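Local coordinates for protein 5-carboxyvanillate decarboxylase (Sphingomonas paucimobilis, PDB 4L6D) that probably catalyses the metal-dependent, non-oxidative decarboxylation of 5-carboxyvanillate to vanillate, using an amidohydrolase-type barrel that holds a manganese ion, at residues L4-E9 / V292-D297; V11-V16 / L74-P79; G213-F218 / R265-T270. All blocks are in the same frame, centred on the assembly; numbering follows the deposited sequence.

Overall arrangement
The three contacts are spread round one parallel eight-stranded barrel of the amidohydrolase type, its strands in chain order. Contact 1 joins the first strand, 5-11, to the chain following the last, 292-293, spanning almost the whole sequence; contacts 2 and 3 come between its segments, one after the other. Contacts 1 and 2 (centres about 17 Å apart) meet through neighbouring strands 5-11 and 71-76, contacts 1 and 3 (about 20 Å) through 292-293 and 267-270. The centres of contacts 2 and 3 lie about 26 Å apart, on opposite sides of the chain's centre. Contacts 1 and 2 both reach the bound vanillate; contact 3 lies away from it, at the start of strand 267-270.

Contact 1: L4-E9 / V292-D297; sequences LIATEE and VMWAID. With MN (manganese (II) ion), chain I; VNL (4-hydroxy-3-methoxybenzoate), chain J.
Glu8 and Asp297 meet at a manganese ion where the first strand of the amidohydrolase TIM barrel, 5-11, closes against the chain leaving the last, 292-293. Their carboxylates lie side by side, pointing the same way, with planes 79° apart. Glu8 OE2 and Asp297 OD1 approach to 2.9 Å, a separation made tolerable by the shared metal. His174, water 2 and the vanillate phenolic oxygen O3 complete the observed coordination. Second-shell bonds fix the other carboxylate oxygens: Glu8 OE1 is held by Tyr172 and Ser272, Asp297 OD2 by His227.

Behind the metal, the chain turns a corner at Thr7, whose backbone and side chain both bond to Trp294 O. The backbone N lies in the carbonyl plane on a lone pair, while OG1, at 2.9 Å from Trp294 O, stands 45° out of that plane. Glu9 is bent at chi2, which turns its carboxylate to the backbone N-H groups of Ile296 and Asp297. Its OE1 gathers three N-H groups, those of Glu8, Ile296 and Asp297, and OE2 accepts from Tyr298 N; together they probably stabilise the buried negative charge and fix the backbone that carries Glu8 and Asp297.

Farther from the metal the contact is apolar. Ala6 CB touches both Trp294 CZ3 and Ile296 CD1, each at 3.6 Å. Trp294 NE1 is bonded to Ala306 O, and over one face of the indole Leu4 CD2 sits 3.7 Å from the centroid of the six-membered ring, a CH-pi contact 15° off the normal.

Contact 2: V11-V16 / L74-P79; sequences VTFQPV and LSLTAP. With VNL (4-hydroxy-3-methoxybenzoate), chain J.
Val11 pairs with Leu76 in a parallel beta bridge where strand 5-11 ends beside strand 71-76, the first two neighbours of the barrel. Two backbone hydrogen bonds define it: Val11 N gives to Ser75 O at 3.0 Å, and Thr77 N gives to Val11 O at 2.9 Å. A parallel bridge of this form has Val11 bonding to the residues before and after its partner. Leu76 CA adds a CA-H...O contact to the same Val11 O, and the paired side chains diverge.

The Leu76 side chain reaches several residues of the 11-16 segment. Its CB leaves the strand beside the facing segment rather than straight at it, and CG stands anti to the backbone N (chi1 174°), which brings one of the two methyls back across the gap. That methyl, CD1, does the touching: it lies 3.7 Å from Val11 O and 3.9 Å from Thr12 OG1. Farther along the same segment, CD1 also meets Phe13 CD2 and Val16 CG1, both at 4.2 Å. Phe13 is the N-cap residue of helix 14-23, so one methyl touches the end of the strand, the connecting loop and the first turn of the helix. Beyond these two segments, Leu76 packs on Val81 and Thr116.

Val11 CG1 rests 3.5 Å from Ser75 O and also meets Leu74 CB; Met100 of helix 86-106 touches both Val11 and Leu74.

Past the bridge, the 74-79 chain lines the vanillate pocket. Ala78 O approaches the methoxy carbon CV of vanillate to 3.3 Å, and Thr77 OG1, hydrogen-bonded to Tyr300, stands near the same methyl. The chemistry is thus divided: backbone bonds set the strand end, apolar contacts of Leu76 CD1 join it to the start of helix 14-23, and the methoxy end of the ligand is met by van der Waals approach.

Contact 3: G213-F218 / R265-T270; sequences GLFDRF and RNFAIT
Near the end of helix 259-266, Arg265 brings the edge of its guanidinium to Phe215, NH2 lying 2.9 Å from Phe215 O. Arg265 CG is anti to the backbone N and the chain bends at chi3, which turns the flat group along the next residue. NE and NH2 both donate to Asn266 OD1, a side-on grip by two nitrogens on one oxygen. The two bonds differ in approach: NH2 lies in the carbonyl plane on a lone pair, whereas NE comes in 37° out of it. Both keep the oxygen in the guanidinium plane, which should restrict rotation of the group. Water 3 extends the link, accepting from Arg265 NH1 and donating to Asp216 OD1, 2.9 Å away, which is also hydrogen-bonded to Tyr262.

Asn266, thus held at OD1, also gives ND2 to the backbone oxygens of Pro219 and Leu221. Its amide slides past the Phe215 side chain in the opposite direction, with amide and ring planes 31° apart. The closest approach is 3.7 Å, between Asn266 CG and Phe215 CD1.

Phe267 opens the strand 267-270 and supplies the aromatic contact. Its CE1 and CZ each come to 3.5 Å from Phe215 CZ. The pair is an offset edge-to-face one, the edge of Phe267 toward the face of Phe215, with centroids 5.2 Å apart and planes at 62°. From here the strand runs on along the barrel wall, away from helix 214-217, to Thr270, whose OG1 bonds to Tyr172 and Ser272.

The contact therefore joins the short helix 214-217 to the junction of helix 259-266 with its strand. Ile210 of helix 197-211 and Ile223 of the adjacent strand 223-225 touch both phenylalanines, so the aromatic pair lies between barrel sheet and outer helix.

Contact 1: L4-E9 / V292-D297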
loop_
_atom_site.group_PDB
_atom_site.type_symbol
_atom_site.label_atom_id
_atom_site.label_comp_id
_atom_site.label_asym_id
_atom_site.label_seq_id
_atom_site.Cartn_x
_atom_site.Cartn_y
_atom_site.Cartn_z
ATOM N N LEU A 4 -18.667 19.663 12.436
ATOM C CA LEU A 4 -17.840 19.096 11.394
ATOM C C LEU A 4 -16.628 19.980 11.130
ATOM O O LEU A 4 -16.772 21.132 10.725
ATOM C CB LEU A 4 -18.668 18.956 10.121
ATOM C CG LEU A 4 -19.659 17.799 10.149
ATOM C CD1 LEU A 4 -20.795 18.027 9.153
ATOM C CD2 LEU A 4 -18.939 16.520 9.832
ATOM N N ILE A 5 -15.445 19.436 11.396
ATOM C CA ILE A 5 -14.190 20.118 11.125
ATOM C C ILE A 5 -13.428 19.295 10.096
ATOM O O ILE A 5 -12.898 18.235 10.414
ATOM C CB ILE A 5 -13.354 20.284 12.423
ATOM C CG1 ILE A 5 -14.118 21.116 13.463
ATOM C CG2 ILE A 5 -11.988 20.899 12.104
ATOM C CD1 ILE A 5 -13.439 21.133 14.834
ATOM N N ALA A 6 -13.398 19.769 8.853
ATOM C CA ALA A 6 -12.730 19.048 7.768
ATOM C C ALA A 6 -11.219 19.282 7.835
ATOM O O ALA A 6 -10.783 20.426 7.888
ATOM C CB ALA A 6 -13.287 19.502 6.421
ATOM N N THR A 7 -10.422 18.220 7.845
ATOM C CA THR A 7 -9.004 18.373 8.182
ATOM C C THR A 7 -7.960 18.324 7.064
ATOM O O THR A 7 -6.767 18.443 7.362
ATOM C CB THR A 7 -8.569 17.365 9.266
ATOM O OG1 THR A 7 -8.887 16.029 8.839
ATOM C CG2 THR A 7 -9.280 17.661 10.582
ATOM N N GLU A 8 -8.369 18.165 5.803
ATOM C CA GLU A 8 -7.384 18.115 4.714
ATOM C C GLU A 8 -7.804 19.020 3.566
ATOM O O GLU A 8 -7.958 18.577 2.425
ATOM C CB GLU A 8 -7.163 16.688 4.191
ATOM C CG GLU A 8 -5.796 16.548 3.469
ATOM C CD GLU A 8 -5.623 15.211 2.763
ATOM O OE1 GLU A 8 -5.576 14.166 3.455
ATOM O OE2 GLU A 8 -5.535 15.199 1.516
ATOM N N GLU A 9 -7.970 20.301 3.873
ATOM C CA GLU A 9 -8.645 21.197 2.958
ATOM C C GLU A 9 -7.628 22.140 2.358
ATOM O O GLU A 9 -7.083 23.001 3.035
ATOM C CB GLU A 9 -9.792 21.917 3.681
ATOM C CG GLU A 9 -10.631 20.937 4.532
ATOM C CD GLU A 9 -10.970 19.662 3.769
ATOM O OE1 GLU A 9 -10.796 18.544 4.328
ATOM O OE2 GLU A 9 -11.391 19.785 2.595
ATOM N N VAL A 292 -9.079 8.834 14.727
ATOM C CA VAL A 292 -9.650 8.994 13.394
ATOM C C VAL A 292 -10.382 10.320 13.274
ATOM O O VAL A 292 -11.265 10.613 14.072
ATOM C CB VAL A 292 -10.624 7.848 13.053
ATOM C CG1 VAL A 292 -11.098 7.968 11.604
ATOM C CG2 VAL A 292 -9.960 6.493 13.302
ATOM N N MET A 293 -10.035 11.095 12.248
ATOM C CA MET A 293 -10.657 12.392 11.993
ATOM C C MET A 293 -11.299 12.435 10.624
ATOM O O MET A 293 -10.849 11.783 9.694
ATOM C CB MET A 293 -9.610 13.496 12.067
ATOM C CG MET A 293 -9.081 13.710 13.466
ATOM S SD MET A 293 -7.735 14.909 13.539
ATOM C CE MET A 293 -6.358 13.948 12.923
ATOM N N TRP A 294 -12.345 13.239 10.501
ATOM C CA TRP A 294 -13.003 13.436 9.221
ATOM C C TRP A 294 -12.299 14.506 8.379
ATOM O O TRP A 294 -11.700 15.447 8.910
ATOM C CB TRP A 294 -14.469 13.798 9.486
ATOM C CG TRP A 294 -15.273 14.106 8.264
ATOM C CD1 TRP A 294 -15.723 13.221 7.331
ATOM C CD2 TRP A 294 -15.723 15.398 7.854
ATOM N NE1 TRP A 294 -16.428 13.890 6.350
ATOM C CE2 TRP A 294 -16.450 15.228 6.660
ATOM C CE3 TRP A 294 -15.591 16.690 8.394
ATOM C CZ2 TRP A 294 -17.037 16.299 5.990
ATOM C CZ3 TRP A 294 -16.169 17.749 7.727
ATOM C CH2 TRP A 294 -16.888 17.546 6.537
ATOM N N ALA A 295 -12.378 14.352 7.058
ATOM C CA ALA A 295 -11.861 15.355 6.125
ATOM C C ALA A 295 -12.639 15.277 4.817
ATOM O O ALA A 295 -13.383 14.320 4.601
ATOM C CB ALA A 295 -10.366 15.153 5.863
ATOM N N ILE A 296 -12.449 16.265 3.940
ATOM C CA ILE A 296 -13.112 16.278 2.640
ATOM C C ILE A 296 -12.115 16.094 1.501
ATOM O O ILE A 296 -12.416 15.402 0.522
ATOM C CB ILE A 296 -13.894 17.586 2.409
ATOM C CG1 ILE A 296 -14.933 17.802 3.514
ATOM C CG2 ILE A 296 -14.541 17.579 1.021
ATOM C CD1 ILE A 296 -15.444 19.227 3.562
ATOM N N ASP A 297 -10.935 16.704 1.633
ATOM C CA ASP A 297 -9.998 16.881 0.519
ATOM C C ASP A 297 -10.537 17.870 -0.528
ATOM O O ASP A 297 -10.304 17.708 -1.729
ATOM C CB ASP A 297 -9.614 15.541 -0.141
ATOM C CG ASP A 297 -8.120 15.392 -0.336
ATOM O OD1 ASP A 297 -7.412 16.417 -0.350
ATOM O OD2 ASP A 297 -7.653 14.241 -0.488
HETATM MN MN MN I . -5.321 16.536 -0.197
HETATM C C1 VNL J . -5.439 15.863 -6.043
HETATM C CO1 VNL J . -6.247 15.315 -5.037
HETATM C CO2 VNL J . -4.360 16.713 -5.731
HETATM C CM1 VNL J . -5.995 15.614 -3.686
HETATM C CM2 VNL J . -4.085 17.012 -4.398
HETATM O OM VNL J . -3.058 17.827 -3.997
HETATM C CZ VNL J . -4.933 16.450 -3.342
HETATM C CC VNL J . -5.752 15.562 -7.485
HETATM C CV VNL J . -2.171 18.409 -4.971
HETATM O O1 VNL J . -6.864 15.063 -7.809
HETATM O O2 VNL J . -4.908 15.880 -8.357
HETATM O O3 VNL J . -4.819 17.041 -2.115
HETATM O O HOH W 1 -12.305 15.973 11.783
HETATM O O HOH W 2 -5.707 18.541 0.606
#

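Contact 2: V11-V16 / L74-P79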
loop_
_atom_site.group_PDB
_atom_site.type_symbol
_atom_site.label_atom_id
_atom_site.label_comp_id
_atom_site.label_asym_id
_atom_site.label_seq_id
_atom_site.Cartn_x
_atom_site.Cartn_y
_atom_site.Cartn_z
ATOM N N VAL A 11 -5.575 24.889 0.053
ATOM C CA VAL A 11 -5.675 26.294 -0.310
ATOM C C VAL A 11 -4.367 26.675 -1.011
ATOM O O VAL A 11 -3.380 25.960 -0.905
ATOM C CB VAL A 11 -5.907 27.175 0.952
ATOM C CG1 VAL A 11 -4.666 27.178 1.869
ATOM C CG2 VAL A 11 -6.322 28.585 0.589
ATOM N N THR A 12 -4.360 27.784 -1.738
ATOM C CA THR A 12 -3.093 28.329 -2.208
ATOM C C THR A 12 -3.108 29.843 -2.085
ATOM O O THR A 12 -4.139 30.435 -1.754
ATOM C CB THR A 12 -2.746 27.894 -3.635
ATOM O OG1 THR A 12 -1.388 28.264 -3.924
ATOM C CG2 THR A 12 -3.690 28.543 -4.656
ATOM N N PHE A 13 -1.960 30.454 -2.344
ATOM C CA PHE A 13 -1.793 31.897 -2.230
ATOM C C PHE A 13 -1.019 32.380 -3.440
ATOM O O PHE A 13 -0.196 31.641 -3.982
ATOM C CB PHE A 13 -1.036 32.245 -0.942
ATOM C CG PHE A 13 -1.660 31.669 0.298
ATOM C CD1 PHE A 13 -2.805 32.239 0.838
ATOM C CD2 PHE A 13 -1.097 30.567 0.920
ATOM C CE1 PHE A 13 -3.391 31.698 1.979
ATOM C CE2 PHE A 13 -1.670 30.027 2.066
ATOM C CZ PHE A 13 -2.819 30.598 2.594
ATOM N N GLN A 14 -1.280 33.610 -3.875
ATOM C CA GLN A 14 -0.701 34.097 -5.126
ATOM C C GLN A 14 0.828 33.984 -5.254
ATOM O O GLN A 14 1.318 33.601 -6.310
ATOM C CB GLN A 14 -1.184 35.517 -5.447
ATOM C CG GLN A 14 -1.101 35.873 -6.932
ATOM C CD GLN A 14 -1.925 34.934 -7.797
ATOM O OE1 GLN A 14 -3.049 34.571 -7.443
ATOM N NE2 GLN A 14 -1.363 34.522 -8.931
ATOM N N PRO A 15 1.590 34.307 -4.192
ATOM C CA PRO A 15 3.041 34.160 -4.395
ATOM C C PRO A 15 3.462 32.720 -4.720
ATOM O O PRO A 15 4.410 32.526 -5.483
ATOM C CB PRO A 15 3.629 34.605 -3.050
ATOM C CG PRO A 15 2.604 35.577 -2.508
ATOM C CD PRO A 15 1.276 34.958 -2.904
ATOM N N VAL A 16 2.773 31.730 -4.157
ATOM C CA VAL A 16 3.091 30.331 -4.443
ATOM C C VAL A 16 2.622 29.944 -5.854
ATOM O O VAL A 16 3.356 29.301 -6.618
ATOM C CB VAL A 16 2.497 29.384 -3.381
ATOM C CG1 VAL A 16 2.874 27.937 -3.686
ATOM C CG2 VAL A 16 2.993 29.789 -1.991
ATOM N N LEU A 74 -7.240 24.469 6.923
ATOM C CA LEU A 74 -6.598 24.757 5.640
ATOM C C LEU A 74 -5.126 24.364 5.650
ATOM O O LEU A 74 -4.454 24.472 6.674
ATOM C CB LEU A 74 -6.708 26.249 5.321
ATOM C CG LEU A 74 -8.115 26.848 5.302
ATOM C CD1 LEU A 74 -8.052 28.374 5.214
ATOM C CD2 LEU A 74 -8.922 26.296 4.132
ATOM N N SER A 75 -4.629 23.941 4.487
ATOM C CA SER A 75 -3.213 23.626 4.303
ATOM C C SER A 75 -2.800 24.071 2.913
ATOM O O SER A 75 -3.552 23.880 1.951
ATOM C CB SER A 75 -2.976 22.115 4.465
ATOM O OG SER A 75 -3.989 21.353 3.809
ATOM N N LEU A 76 -1.606 24.642 2.787
ATOM C CA LEU A 76 -1.088 24.933 1.458
ATOM C C LEU A 76 -0.991 23.633 0.655
ATOM O O LEU A 76 -0.392 22.654 1.096
ATOM C CB LEU A 76 0.274 25.621 1.546
ATOM C CG LEU A 76 0.942 25.832 0.182
ATOM C CD1 LEU A 76 0.164 26.845 -0.647
ATOM C CD2 LEU A 76 2.399 26.292 0.346
ATOM N N THR A 77 -1.589 23.651 -0.530
ATOM C CA THR A 77 -1.776 22.449 -1.333
ATOM C C THR A 77 -0.440 21.863 -1.773
ATOM O O THR A 77 0.530 22.595 -1.968
ATOM C CB THR A 77 -2.664 22.771 -2.556
ATOM O OG1 THR A 77 -3.018 21.558 -3.222
ATOM C CG2 THR A 77 -1.961 23.721 -3.526
ATOM N N ALA A 78 -0.388 20.539 -1.898
ATOM C CA ALA A 78 0.797 19.887 -2.433
ATOM C C ALA A 78 1.081 20.456 -3.828
ATOM O O ALA A 78 0.154 20.776 -4.577
ATOM C CB ALA A 78 0.567 18.381 -2.509
ATOM N N PRO A 79 2.365 20.583 -4.197
ATOM C CA PRO A 79 3.575 20.162 -3.482
ATOM C C PRO A 79 4.146 21.198 -2.516
ATOM O O PRO A 79 5.333 21.138 -2.186
ATOM C CB PRO A 79 4.563 19.933 -4.629
ATOM C CG PRO A 79 4.195 21.010 -5.612
ATOM C CD PRO A 79 2.683 21.121 -5.535
HETATM C C1 VNL J . -5.439 15.863 -6.043
HETATM C CO1 VNL J . -6.247 15.315 -5.037
HETATM C CO2 VNL J . -4.360 16.713 -5.731
HETATM C CM1 VNL J . -5.995 15.614 -3.686
HETATM C CM2 VNL J . -4.085 17.012 -4.398
HETATM O OM VNL J . -3.058 17.827 -3.997
HETATM C CZ VNL J . -4.933 16.450 -3.342
HETATM C CC VNL J . -5.752 15.562 -7.485
HETATM C CV VNL J . -2.171 18.409 -4.971
HETATM O O1 VNL J . -6.864 15.063 -7.809
HETATM O O2 VNL J . -4.908 15.880 -8.357
HETATM O O3 VNL J . -4.819 17.041 -2.115
#

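Contact 3: G213-F218 / R265-T270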
loop_
_atom_site.group_PDB
_atom_site.type_symbol
_atom_site.label_atom_id
_atom_site.label_comp_id
_atom_site.label_asym_id
_atom_site.label_seq_id
_atom_site.Cartn_x
_atom_site.Cartn_y
_atom_site.Cartn_z
ATOM N N GLY A 213 13.347 4.260 13.642
ATOM C CA GLY A 213 13.425 4.624 15.048
ATOM C C GLY A 213 13.249 6.106 15.311
ATOM O O GLY A 213 13.597 6.601 16.384
ATOM N N LEU A 214 12.681 6.816 14.342
ATOM C CA LEU A 214 12.495 8.255 14.485
ATOM C C LEU A 214 11.651 8.571 15.717
ATOM O O LEU A 214 11.862 9.579 16.381
ATOM C CB LEU A 214 11.842 8.836 13.227
ATOM C CG LEU A 214 11.769 10.364 13.159
ATOM C CD1 LEU A 214 13.150 10.966 12.914
ATOM C CD2 LEU A 214 10.778 10.803 12.074
ATOM N N PHE A 215 10.702 7.692 16.025
ATOM C CA PHE A 215 9.828 7.922 17.172
ATOM C C PHE A 215 10.388 7.482 18.521
ATOM O O PHE A 215 9.782 7.757 19.551
ATOM C CB PHE A 215 8.427 7.385 16.897
ATOM C CG PHE A 215 7.835 7.955 15.637
ATOM C CD1 PHE A 215 7.297 9.229 15.632
ATOM C CD2 PHE A 215 7.883 7.236 14.437
ATOM C CE1 PHE A 215 6.773 9.781 14.449
ATOM C CE2 PHE A 215 7.365 7.774 13.267
ATOM C CZ PHE A 215 6.811 9.046 13.275
ATOM N N ASP A 216 11.548 6.823 18.524
ATOM C CA ASP A 216 12.301 6.681 19.769
ATOM C C ASP A 216 13.139 7.938 19.991
ATOM O O ASP A 216 13.349 8.360 21.129
ATOM C CB ASP A 216 13.194 5.439 19.765
ATOM C CG ASP A 216 12.409 4.159 19.988
ATOM O OD1 ASP A 216 11.230 4.220 20.422
ATOM O OD2 ASP A 216 12.988 3.084 19.742
ATOM N N ARG A 217 13.619 8.536 18.906
ATOM C CA ARG A 217 14.398 9.767 19.008
ATOM C C ARG A 217 13.508 10.946 19.396
ATOM O O ARG A 217 13.906 11.789 20.200
ATOM C CB ARG A 217 15.105 10.052 17.684
ATOM C CG ARG A 217 16.031 11.250 17.709
ATOM C CD ARG A 217 16.715 11.423 16.363
ATOM N NE ARG A 217 17.780 10.446 16.156
ATOM C CZ ARG A 217 19.047 10.642 16.512
ATOM N NH1 ARG A 217 19.407 11.777 17.102
ATOM N NH2 ARG A 217 19.952 9.703 16.286
ATOM N N PHE A 218 12.309 10.999 18.821
ATOM C CA PHE A 218 11.359 12.082 19.092
ATOM C C PHE A 218 10.001 11.503 19.478
ATOM O O PHE A 218 9.054 11.515 18.677
ATOM C CB PHE A 218 11.195 12.990 17.868
ATOM C CG PHE A 218 12.490 13.522 17.310
ATOM C CD1 PHE A 218 13.224 14.479 17.992
ATOM C CD2 PHE A 218 12.952 13.081 16.080
ATOM C CE1 PHE A 218 14.421 14.970 17.465
ATOM C CE2 PHE A 218 14.136 13.570 15.547
ATOM C CZ PHE A 218 14.869 14.526 16.242
ATOM N N ARG A 265 0.505 5.271 18.961
ATOM C CA ARG A 265 0.965 6.287 19.914
ATOM C C ARG A 265 1.209 7.624 19.236
ATOM O O ARG A 265 0.807 8.677 19.750
ATOM C CB ARG A 265 2.257 5.838 20.614
ATOM C CG ARG A 265 2.688 6.749 21.762
ATOM C CD ARG A 265 4.044 6.342 22.357
ATOM N NE ARG A 265 5.118 6.608 21.402
ATOM C CZ ARG A 265 6.416 6.474 21.650
ATOM N NH1 ARG A 265 6.841 6.073 22.840
ATOM N NH2 ARG A 265 7.292 6.767 20.694
ATOM N N ASN A 266 1.887 7.577 18.092
ATOM C CA ASN A 266 2.392 8.786 17.431
ATOM C C ASN A 266 1.608 9.278 16.227
ATOM O O ASN A 266 1.860 10.392 15.748
ATOM C CB ASN A 266 3.853 8.586 17.026
ATOM C CG ASN A 266 4.773 8.461 18.224
ATOM O OD1 ASN A 266 5.144 7.354 18.641
ATOM N ND2 ASN A 266 5.143 9.603 18.801
ATOM N N PHE A 267 0.677 8.470 15.725
ATOM C CA PHE A 267 -0.086 8.871 14.543
ATOM C C PHE A 267 -1.574 8.973 14.822
ATOM O O PHE A 267 -2.103 8.314 15.718
ATOM C CB PHE A 267 0.086 7.865 13.394
ATOM C CG PHE A 267 1.463 7.832 12.789
ATOM C CD1 PHE A 267 2.530 7.315 13.489
ATOM C CD2 PHE A 267 1.658 8.249 11.487
ATOM C CE1 PHE A 267 3.802 7.256 12.912
ATOM C CE2 PHE A 267 2.920 8.188 10.896
ATOM C CZ PHE A 267 3.990 7.696 11.615
ATOM N N ALA A 268 -2.234 9.794 14.008
ATOM C CA ALA A 268 -3.685 9.764 13.858
ATOM C C ALA A 268 -3.950 9.838 12.361
ATOM O O ALA A 268 -3.047 10.168 11.575
ATOM C CB ALA A 268 -4.351 10.944 14.592
ATOM N N ILE A 269 -5.174 9.519 11.962
ATOM C CA ILE A 269 -5.516 9.451 10.546
ATOM C C ILE A 269 -6.743 10.285 10.231
ATOM O O ILE A 269 -7.510 10.640 11.125
ATOM C CB ILE A 269 -5.741 7.987 10.054
ATOM C CG1 ILE A 269 -7.049 7.397 10.598
ATOM C CG2 ILE A 269 -4.572 7.105 10.463
ATOM C CD1 ILE A 269 -7.458 6.114 9.881
ATOM N N THR A 270 -6.917 10.599 8.950
ATOM C CA THR A 270 -8.161 11.205 8.485
ATOM C C THR A 270 -8.790 10.382 7.381
ATOM O O THR A 270 -8.134 9.528 6.778
ATOM C CB THR A 270 -8.012 12.663 8.001
ATOM O OG1 THR A 270 -7.669 12.676 6.608
ATOM C CG2 THR A 270 -6.966 13.434 8.821
HETATM O O HOH W 3 9.751 5.802 22.347
#